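Local coordinates for probable endoglucanase (Gluconacetobacter xylinus, PDB 1WZZ), which hydrolyses internal beta-1,4-glucosidic linkages in cellulose and related beta-glucans as a secreted family 8 glycoside hydrolase, at residues A[128-140]-A[176-189]. Residues are numbered along the deposited sequence; the frame is centred on the assembly and turned at random.
Sequences IQDAMAIYGDVLN and SLLQAFDLTADPRW
Two helices of the (alpha/alpha)6 barrel meet where Tyr135 of helix 125-142 drops as a knob into the hole formed by Ser176, Gln179, Ala180 and Leu183 of helix 174-184. The axes approach to 9.9 Å at a crossing angle of -109°, so the helices cross steeply. Ala180 CB lies over one ring face, 3.6 Å from the centroid of Tyr135, a CH-pi contact. With CG set beside the backbone N (chi1 -73°), the phenol reaches past Ala180 and its hydroxyl is gripped twice: OH donates to Ser176 OG at 2.7 Å, in the ring plane, and accepts from Gln179 NE2 at 3.0 Å, the amide being turned 70° from the ring. Ser176 OG and Gln179 NE2 also hydrogen-bond Leu109 O and Leu113 O, respectively, tying the pair to helix 105-122. A phenylalanine here would probably keep the packing over Ala180 but leave Ser176 OG and Gln179 NE2 each without one of their mates. Leu183 is the reciprocal knob, among Ile128, Ala131, Met132 and Tyr135, its CB 3.9 Å from Met132 CG. Past the turn, the Trp189 ring is sandwiched: Ala180 CB covers one face near the rim, and Leu139 CD1 stands over the six-membered ring on the other, 3.8 Å from its centroid. Leu139 CD2 meanwhile lies over the guanidinium of Arg188. Both polar partners meet the edge of that group, which holds its orientation: NH1 and NH2 converge end-on on Asn140 OD1 (2.8 Å from NH1), while NE and NH1 take the Asp186 carboxylate side-on. Asp186 OD1 also accepts from Arg188 N at 3.0 Å, a capping bond in the turn that leads into helix 188-202. Reciprocal knobs-into-holes packing with a capped turn thus joins consecutive helices of the family 8 (alpha/alpha)6 barrel.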
loop_
_atom_site.group_PDB
_atom_site.type_symbol
_atom_site.label_atom_id
_atom_site.label_comp_id
_atom_site.label_asym_id
_atom_site.label_seq_id
_atom_site.Cartn_x
_atom_site.Cartn_y
_atom_site.Cartn_z
ATOM N N ILE A 128 -1.988 20.352 0.927
ATOM C CA ILE A 128 -1.160 20.202 -0.262
ATOM C C ILE A 128 0.305 20.389 0.148
ATOM O O ILE A 128 1.185 19.620 -0.260
ATOM C CB ILE A 128 -1.560 21.230 -1.343
ATOM C CG1 ILE A 128 -2.989 20.953 -1.812
ATOM C CG2 ILE A 128 -0.591 21.171 -2.564
ATOM C CD1 ILE A 128 -3.196 19.573 -2.391
ATOM N N GLN A 129 0.589 21.424 0.946
ATOM C CA GLN A 129 1.956 21.636 1.414
ATOM C C GLN A 129 2.466 20.441 2.228
ATOM O O GLN A 129 3.644 20.042 2.086
ATOM C CB GLN A 129 1.994 22.890 2.292
ATOM C CG GLN A 129 1.761 24.127 1.483
ATOM C CD GLN A 129 1.736 25.350 2.356
ATOM O OE1 GLN A 129 1.520 25.252 3.557
ATOM N NE2 GLN A 129 1.947 26.526 1.743
ATOM N N ASP A 130 1.602 19.892 3.084
ATOM C CA ASP A 130 1.972 18.745 3.940
ATOM C C ASP A 130 2.336 17.543 3.065
ATOM O O ASP A 130 3.301 16.812 3.357
ATOM C CB ASP A 130 0.829 18.341 4.854
ATOM C CG ASP A 130 0.512 19.387 5.902
ATOM O OD1 ASP A 130 1.413 20.174 6.280
ATOM O OD2 ASP A 130 -0.655 19.401 6.352
ATOM N N ALA A 131 1.584 17.355 1.993
ATOM C CA ALA A 131 1.853 16.236 1.078
ATOM C C ALA A 131 3.188 16.471 0.378
ATOM O O ALA A 131 4.046 15.568 0.303
ATOM C CB ALA A 131 0.699 16.109 0.022
HETATM N N MSE A 132 3.400 17.683 -0.122
HETATM C CA MSE A 132 4.661 17.951 -0.796
HETATM C C MSE A 132 5.873 17.755 0.118
HETATM O O MSE A 132 6.909 17.270 -0.340
HETATM C CB MSE A 132 4.658 19.378 -1.367
HETATM C CG MSE A 132 3.716 19.482 -2.508
HETATM SE SE MSE A 132 3.566 21.329 -3.115
HETATM C CE MSE A 132 3.136 22.185 -1.527
ATOM N N ALA A 133 5.725 18.124 1.391
ATOM C CA ALA A 133 6.840 18.007 2.350
ATOM C C ALA A 133 7.190 16.532 2.592
ATOM O O ALA A 133 8.369 16.152 2.647
ATOM C CB ALA A 133 6.458 18.719 3.653
ATOM N N ILE A 134 6.164 15.692 2.694
ATOM C CA ILE A 134 6.426 14.250 2.848
ATOM C C ILE A 134 7.065 13.713 1.561
ATOM O O ILE A 134 8.070 13.000 1.606
ATOM C CB ILE A 134 5.077 13.465 3.127
ATOM C CG1 ILE A 134 4.486 13.891 4.481
ATOM C CG2 ILE A 134 5.331 11.951 3.119
ATOM C CD1 ILE A 134 2.992 13.555 4.638
ATOM N N TYR A 135 6.478 14.008 0.405
ATOM C CA TYR A 135 7.055 13.521 -0.847
ATOM C C TYR A 135 8.527 13.905 -1.021
ATOM O O TYR A 135 9.346 13.107 -1.514
ATOM C CB TYR A 135 6.244 14.043 -2.050
ATOM C CG TYR A 135 4.876 13.384 -2.228
ATOM C CD1 TYR A 135 4.743 11.995 -2.194
ATOM C CD2 TYR A 135 3.739 14.144 -2.475
ATOM C CE1 TYR A 135 3.490 11.375 -2.412
ATOM C CE2 TYR A 135 2.483 13.535 -2.694
ATOM C CZ TYR A 135 2.384 12.148 -2.661
ATOM O OH TYR A 135 1.152 11.536 -2.891
ATOM N N GLY A 136 8.875 15.130 -0.626
ATOM C CA GLY A 136 10.268 15.555 -0.769
ATOM C C GLY A 136 11.225 14.649 -0.027
ATOM O O GLY A 136 12.301 14.316 -0.537
ATOM N N ASP A 137 10.843 14.236 1.176
ATOM C CA ASP A 137 11.670 13.361 1.970
ATOM C C ASP A 137 11.596 11.911 1.483
ATOM O O ASP A 137 12.576 11.206 1.555
ATOM C CB ASP A 137 11.331 13.481 3.473
ATOM C CG ASP A 137 11.976 14.722 4.106
ATOM O OD1 ASP A 137 13.050 15.145 3.610
ATOM O OD2 ASP A 137 11.432 15.257 5.080
ATOM N N VAL A 138 10.444 11.446 0.990
ATOM C CA VAL A 138 10.436 10.076 0.475
ATOM C C VAL A 138 11.423 10.012 -0.693
ATOM O O VAL A 138 12.223 9.067 -0.819
ATOM C CB VAL A 138 9.017 9.656 -0.048
ATOM C CG1 VAL A 138 9.085 8.254 -0.705
ATOM C CG2 VAL A 138 8.030 9.614 1.134
ATOM N N LEU A 139 11.367 11.003 -1.566
ATOM C CA LEU A 139 12.238 10.995 -2.726
ATOM C C LEU A 139 13.710 11.077 -2.337
ATOM O O LEU A 139 14.551 10.288 -2.798
ATOM C CB LEU A 139 11.874 12.153 -3.648
ATOM C CG LEU A 139 12.597 12.143 -5.000
ATOM C CD1 LEU A 139 12.256 10.851 -5.815
ATOM C CD2 LEU A 139 12.174 13.404 -5.766
ATOM N N ASN A 140 14.036 12.019 -1.466
ATOM C CA ASN A 140 15.441 12.135 -1.090
ATOM C C ASN A 140 15.993 11.017 -0.239
ATOM O O ASN A 140 17.110 10.566 -0.460
ATOM C CB ASN A 140 15.686 13.418 -0.284
ATOM C CG ASN A 140 15.526 14.677 -1.098
ATOM O OD1 ASN A 140 15.563 14.671 -2.333
ATOM N ND2 ASN A 140 15.379 15.799 -0.390
ATOM N N SER A 176 0.004 7.357 -5.571
ATOM C CA SER A 176 0.740 8.350 -4.784
ATOM C C SER A 176 1.995 8.818 -5.518
ATOM O O SER A 176 2.370 10.010 -5.426
ATOM C CB SER A 176 1.116 7.778 -3.408
ATOM O OG SER A 176 1.513 8.841 -2.526
ATOM N N LEU A 177 2.673 7.920 -6.236
ATOM C CA LEU A 177 3.869 8.346 -6.995
ATOM C C LEU A 177 3.447 9.318 -8.103
ATOM O O LEU A 177 4.157 10.292 -8.407
ATOM C CB LEU A 177 4.592 7.139 -7.602
ATOM C CG LEU A 177 5.079 6.090 -6.604
ATOM C CD1 LEU A 177 5.806 4.967 -7.371
ATOM C CD2 LEU A 177 5.984 6.729 -5.582
ATOM N N LEU A 178 2.283 9.073 -8.712
ATOM C CA LEU A 178 1.807 9.961 -9.757
ATOM C C LEU A 178 1.478 11.326 -9.143
ATOM O O LEU A 178 1.833 12.366 -9.703
ATOM C CB LEU A 178 0.563 9.379 -10.444
ATOM C CG LEU A 178 0.750 8.193 -11.406
ATOM C CD1 LEU A 178 -0.645 7.688 -11.848
ATOM C CD2 LEU A 178 1.575 8.600 -12.626
ATOM N N GLN A 179 0.808 11.323 -7.996
ATOM C CA GLN A 179 0.478 12.576 -7.337
ATOM C C GLN A 179 1.741 13.339 -6.937
ATOM O O GLN A 179 1.767 14.579 -6.992
ATOM C CB GLN A 179 -0.363 12.329 -6.096
ATOM C CG GLN A 179 -0.795 13.638 -5.466
ATOM C CD GLN A 179 -1.863 13.461 -4.456
ATOM O OE1 GLN A 179 -3.035 13.785 -4.704
ATOM N NE2 GLN A 179 -1.486 12.949 -3.292
ATOM N N ALA A 180 2.782 12.618 -6.515
ATOM C CA ALA A 180 4.036 13.269 -6.108
ATOM C C ALA A 180 4.590 14.062 -7.293
ATOM O O ALA A 180 5.036 15.206 -7.150
ATOM C CB ALA A 180 5.061 12.212 -5.685
ATOM N N PHE A 181 4.592 13.443 -8.465
ATOM C CA PHE A 181 5.127 14.139 -9.639
ATOM C C PHE A 181 4.234 15.320 -9.985
ATOM O O PHE A 181 4.722 16.405 -10.317
ATOM C CB PHE A 181 5.226 13.194 -10.839
ATOM C CG PHE A 181 5.752 13.868 -12.063
ATOM C CD1 PHE A 181 7.087 14.284 -12.109
ATOM C CD2 PHE A 181 4.909 14.168 -13.126
ATOM C CE1 PHE A 181 7.580 15.002 -13.206
ATOM C CE2 PHE A 181 5.386 14.885 -14.233
ATOM C CZ PHE A 181 6.726 15.304 -14.269
ATOM N N ASP A 182 2.925 15.127 -9.903
ATOM C CA ASP A 182 2.007 16.215 -10.216
ATOM C C ASP A 182 2.158 17.411 -9.269
ATOM O O ASP A 182 2.009 18.567 -9.687
ATOM C CB ASP A 182 0.552 15.727 -10.169
ATOM C CG ASP A 182 0.177 14.870 -11.366
ATOM O OD1 ASP A 182 -0.932 14.298 -11.349
ATOM O OD2 ASP A 182 0.972 14.765 -12.325
ATOM N N LEU A 183 2.423 17.151 -7.992
ATOM C CA LEU A 183 2.543 18.249 -7.024
ATOM C C LEU A 183 3.925 18.857 -6.898
ATOM O O LEU A 183 4.051 20.034 -6.532
ATOM C CB LEU A 183 2.111 17.790 -5.637
ATOM C CG LEU A 183 0.647 17.396 -5.485
ATOM C CD1 LEU A 183 0.428 17.012 -4.035
ATOM C CD2 LEU A 183 -0.281 18.543 -5.880
ATOM N N THR A 184 4.963 18.080 -7.190
ATOM C CA THR A 184 6.330 18.580 -7.043
ATOM C C THR A 184 7.076 18.836 -8.337
ATOM O O THR A 184 8.074 19.581 -8.339
ATOM C CB THR A 184 7.230 17.594 -6.257
ATOM O OG1 THR A 184 7.459 16.425 -7.057
ATOM C CG2 THR A 184 6.594 17.174 -4.956
ATOM N N ALA A 185 6.622 18.189 -9.411
ATOM C CA ALA A 185 7.246 18.270 -10.725
ATOM C C ALA A 185 8.726 17.833 -10.699
ATOM O O ALA A 185 9.503 18.206 -11.580
ATOM C CB ALA A 185 7.125 19.702 -11.281
ATOM N N ASP A 186 9.124 17.051 -9.698
ATOM C CA ASP A 186 10.513 16.607 -9.611
ATOM C C ASP A 186 10.735 15.486 -10.619
ATOM O O ASP A 186 10.095 14.428 -10.561
ATOM C CB ASP A 186 10.843 16.128 -8.203
ATOM C CG ASP A 186 12.337 16.030 -7.947
ATOM O OD1 ASP A 186 13.056 15.454 -8.792
ATOM O OD2 ASP A 186 12.787 16.512 -6.889
ATOM N N PRO A 187 11.635 15.708 -11.585
ATOM C CA PRO A 187 11.931 14.709 -12.614
ATOM C C PRO A 187 12.414 13.356 -12.105
ATOM O O PRO A 187 12.308 12.347 -12.800
ATOM C CB PRO A 187 12.986 15.414 -13.489
ATOM C CG PRO A 187 13.664 16.321 -12.518
ATOM C CD PRO A 187 12.516 16.885 -11.718
ATOM N N ARG A 188 12.946 13.336 -10.891
ATOM C CA ARG A 188 13.436 12.103 -10.305
ATOM C C ARG A 188 12.307 11.095 -10.118
ATOM O O ARG A 188 12.549 9.885 -10.117
ATOM C CB ARG A 188 14.127 12.399 -8.963
ATOM C CG ARG A 188 15.485 13.116 -9.099
ATOM C CD ARG A 188 16.150 13.321 -7.726
ATOM N NE ARG A 188 15.389 14.274 -6.919
ATOM C CZ ARG A 188 15.494 14.411 -5.593
ATOM N NH1 ARG A 188 14.741 15.315 -4.974
ATOM N NH2 ARG A 188 16.314 13.638 -4.886
ATOM N N TRP A 189 11.074 11.572 -9.991
ATOM C CA TRP A 189 9.953 10.649 -9.793
ATOM C C TRP A 189 9.722 9.815 -11.025
ATOM O O TRP A 189 9.181 8.700 -10.938
ATOM C CB TRP A 189 8.666 11.390 -9.451
ATOM C CG TRP A 189 8.566 11.841 -8.021
ATOM C CD1 TRP A 189 8.514 13.132 -7.569
ATOM C CD2 TRP A 189 8.530 11.009 -6.851
ATOM N NE1 TRP A 189 8.447 13.152 -6.199
ATOM C CE2 TRP A 189 8.459 11.866 -5.730
ATOM C CE3 TRP A 189 8.552 9.616 -6.638
ATOM C CZ2 TRP A 189 8.408 11.382 -4.418
ATOM C CZ3 TRP A 189 8.502 9.136 -5.334
ATOM C CH2 TRP A 189 8.430 10.021 -4.235
#